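Local coordinates for Mll2253 protein (Mesorhizobium loti, PDB 3Q63) that is of unknown function but belongs to the AHA1 family, related to activators of the Hsp90 ATPase, and has a Bet v 1-like fold, at residues B[33-37]-B[38-42]. Residues are numbered along the deposited sequence; the frame is centred on the assembly and turned at random.
Sequences LIEEW and LMKND
The amide of L38 donates to the carbonyl of I34, N to O 2.7 Å with 150° at the hydrogen, a helical i+4 bond made before the chain leaves toward strand 40-41. Just beyond, the CA of E35 lies 3.4 Å from M39 O, a CA-H...O contact. L38 is buried, and its apolar side chain suits a place between two apolar neighbours. Its CB sits over one face of the W37 indole, 4.0 Å from the centroid of the six-membered ring in a CH-pi contact, while CD2 runs alongside I34 and meets its CG2 at 3.6 Å. The indole folds back over its own turn because CG lies between the backbone N and the carbonyl carbon (chi1 58°). Tryptophan fits here by pairing a broad apolar ring with an N-H, NE1, that is hydrogen-bonded to A27 O in helix 21-29. In this Bet v 1-like fold, the two short helices lead into the edge of an antiparallel sheet that faces the long helix 118-141; W37 touches K134 and L135 of that helix, and L38 touches F131. With W37 replaced by an alanine, A27 O would probably lose its indole donor and a gap would open beside L38 CB. Branched I34 suits the buried inner side, where its CG2 also packs against the side chain of N41. E35, on the exposed side, extends its chain past K40, and its charged end suits solvent: a water donates to its OE1 at 2.6 Å and accepts from N41 N at 3.1 Å, joining the E35 carboxylate to the N41 backbone.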
ATOM      1  N   LEU B  33      -0.233  16.753  -4.339  1.00 21.78           N
ATOM      2  CA  LEU B  33      -0.087  16.177  -5.670  1.00 21.51           C
ATOM      3  C   LEU B  33       0.530  14.778  -5.551  1.00 19.15           C
ATOM      4  O   LEU B  33       0.087  13.845  -6.206  1.00 19.31           O
ATOM      5  CB  LEU B  33       0.785  17.092  -6.537  1.00 21.91           C
ATOM      6  CG  LEU B  33       0.124  17.926  -7.644  1.00 24.33           C
ATOM      7  CD1 LEU B  33      -1.254  18.399  -7.237  1.00 23.14           C
ATOM      8  CD2 LEU B  33       1.025  19.113  -7.993  1.00 24.62           C
ATOM      9  N   ILE B  34       1.548  14.639  -4.709  1.00 20.40           N
ATOM     10  CA  ILE B  34       2.187  13.344  -4.496  1.00 19.11           C
ATOM     11  C   ILE B  34       1.129  12.326  -4.059  1.00 19.25           C
ATOM     12  O   ILE B  34       1.103  11.197  -4.541  1.00 20.01           O
ATOM     13  CB  ILE B  34       3.276  13.436  -3.413  1.00 17.06           C
ATOM     14  CG1 ILE B  34       4.387  14.368  -3.899  1.00 18.90           C
ATOM     15  CG2 ILE B  34       3.823  12.028  -3.087  1.00 17.93           C
ATOM     16  CD1 ILE B  34       5.447  14.689  -2.870  1.00 15.86           C
ATOM     17  N   GLU B  35       0.247  12.744  -3.162  1.00 17.86           N
ATOM     18  CA  GLU B  35      -0.800  11.865  -2.666  1.00 20.69           C
ATOM     19  C   GLU B  35      -1.741  11.383  -3.771  1.00 21.24           C
ATOM     20  O   GLU B  35      -2.356  10.321  -3.654  1.00 19.98           O
ATOM     21  CB  GLU B  35      -1.616  12.576  -1.583  1.00 22.60           C
ATOM     22  CG  GLU B  35      -2.703  11.703  -0.977  1.00 26.32           C
ATOM     23  CD  GLU B  35      -3.587  12.462  -0.012  1.00 28.93           C
ATOM     24  OE1 GLU B  35      -3.048  13.076   0.930  1.00 29.70           O
ATOM     25  OE2 GLU B  35      -4.825  12.444  -0.196  1.00 32.63           O
ATOM     26  N   GLU B  36      -1.826  12.153  -4.850  1.00 20.49           N
ATOM     27  CA  GLU B  36      -2.701  11.836  -5.973  1.00 22.02           C
ATOM     28  C   GLU B  36      -2.225  10.642  -6.805  1.00 21.83           C
ATOM     29  O   GLU B  36      -3.039   9.861  -7.287  1.00 21.96           O
ATOM     30  CB  GLU B  36      -2.839  13.072  -6.866  1.00 25.64           C
ATOM     31  CG  GLU B  36      -4.212  13.257  -7.466  1.00 30.03           C
ATOM     32  CD  GLU B  36      -5.313  13.233  -6.419  1.00 32.28           C
ATOM     33  OE1 GLU B  36      -5.280  14.070  -5.487  1.00 34.28           O
ATOM     34  OE2 GLU B  36      -6.207  12.364  -6.522  1.00 32.54           O
ATOM     35  N   TRP B  37      -0.914  10.503  -6.985  1.00 21.22           N
ATOM     36  CA  TRP B  37      -0.387   9.388  -7.765  1.00 19.55           C
ATOM     37  C   TRP B  37       0.360   8.386  -6.902  1.00 19.72           C
ATOM     38  O   TRP B  37       0.536   7.230  -7.288  1.00 21.32           O
ATOM     39  CB  TRP B  37       0.540   9.879  -8.881  1.00 18.12           C
ATOM     40  CG  TRP B  37       1.719  10.677  -8.413  1.00 17.41           C
ATOM     41  CD1 TRP B  37       1.759  12.026  -8.191  1.00 14.82           C
ATOM     42  CD2 TRP B  37       3.022  10.179  -8.092  1.00 18.52           C
ATOM     43  NE1 TRP B  37       3.005  12.399  -7.752  1.00 14.04           N
ATOM     44  CE2 TRP B  37       3.801  11.286  -7.683  1.00 17.17           C
ATOM     45  CE3 TRP B  37       3.609   8.907  -8.107  1.00 19.12           C
ATOM     46  CZ2 TRP B  37       5.134  11.161  -7.292  1.00 17.30           C
ATOM     47  CZ3 TRP B  37       4.944   8.782  -7.715  1.00 20.64           C
ATOM     48  CH2 TRP B  37       5.689   9.906  -7.313  1.00 20.95           C
ATOM     49  N   LEU B  38       0.803   8.827  -5.731  1.00 17.70           N
ATOM     50  CA  LEU B  38       1.522   7.947  -4.826  1.00 18.86           C
ATOM     51  C   LEU B  38       0.595   7.626  -3.655  1.00 17.47           C
ATOM     52  O   LEU B  38      -0.222   6.711  -3.745  1.00 17.89           O
ATOM     53  CB  LEU B  38       2.801   8.632  -4.348  1.00 18.46           C
ATOM     54  CG  LEU B  38       3.778   7.742  -3.592  1.00 23.48           C
ATOM     55  CD1 LEU B  38       4.294   6.620  -4.502  1.00 23.91           C
ATOM     56  CD2 LEU B  38       4.921   8.591  -3.099  1.00 21.88           C
HETATM   57  N   MSE B  39       0.722   8.379  -2.565  1.00 17.20           N
HETATM   58  CA  MSE B  39      -0.137   8.208  -1.394  1.00 18.61           C
HETATM   59  C   MSE B  39       0.168   9.265  -0.340  1.00 19.44           C
HETATM   60  O   MSE B  39       1.072  10.086  -0.510  1.00 19.33           O
HETATM   61  CB  MSE B  39       0.025   6.803  -0.791  1.00 20.91           C
HETATM   62  CG  MSE B  39       1.357   6.551  -0.102  1.00 22.73           C
HETATM   63 SE   MSE B  39       1.659   4.668   0.320  1.00 32.49          SE
HETATM   64  CE  MSE B  39       2.517   4.099  -1.323  1.00 23.98           C
ATOM     65  N   LYS B  40      -0.616   9.236   0.736  1.00 20.20           N
ATOM     66  CA  LYS B  40      -0.497  10.150   1.866  1.00 20.30           C
ATOM     67  C   LYS B  40       0.966  10.372   2.227  1.00 20.05           C
ATOM     68  O   LYS B  40       1.745   9.423   2.307  1.00 17.18           O
ATOM     69  CB  LYS B  40      -1.227   9.559   3.071  1.00 23.25           C
ATOM     70  CG  LYS B  40      -1.937  10.562   3.965  1.00 27.91           C
ATOM     71  CD  LYS B  40      -1.003  11.584   4.567  1.00 30.98           C
ATOM     72  CE  LYS B  40      -1.755  12.469   5.563  1.00 35.09           C
ATOM     73  NZ  LYS B  40      -2.357  11.669   6.675  1.00 34.00           N
ATOM     74  N   ASN B  41       1.335  11.625   2.467  1.00 17.79           N
ATOM     75  CA  ASN B  41       2.714  11.943   2.791  1.00 15.76           C
ATOM     76  C   ASN B  41       2.840  13.350   3.341  1.00 16.50           C
ATOM     77  O   ASN B  41       1.937  14.171   3.188  1.00 15.63           O
ATOM     78  CB  ASN B  41       3.564  11.877   1.533  1.00 15.65           C
ATOM     79  CG  ASN B  41       3.213  12.980   0.554  1.00 14.95           C
ATOM     80  OD1 ASN B  41       2.195  12.913  -0.143  1.00 17.29           O
ATOM     81  ND2 ASN B  41       4.042  14.021   0.515  1.00 13.72           N
ATOM     82  N   ASP B  42       3.982  13.614   3.971  1.00 16.98           N
ATOM     83  CA  ASP B  42       4.292  14.933   4.516  1.00 19.21           C
ATOM     84  C   ASP B  42       5.665  15.358   3.996  1.00 17.71           C
ATOM     85  O   ASP B  42       6.515  15.839   4.744  1.00 16.88           O
ATOM     86  CB  ASP B  42       4.275  14.922   6.055  1.00 20.21           C
ATOM     87  CG  ASP B  42       5.157  13.833   6.661  1.00 24.13           C
ATOM     88  OD1 ASP B  42       5.600  14.017   7.814  1.00 24.68           O
ATOM     89  OD2 ASP B  42       5.393  12.797   6.007  1.00 25.56           O
TER
HETATM   90  O   HOH W   1      -0.739  13.827   1.750  1.00 21.78           O
HETATM   91  O   HOH W   2      -0.959   5.010  -6.251  1.00 26.04           O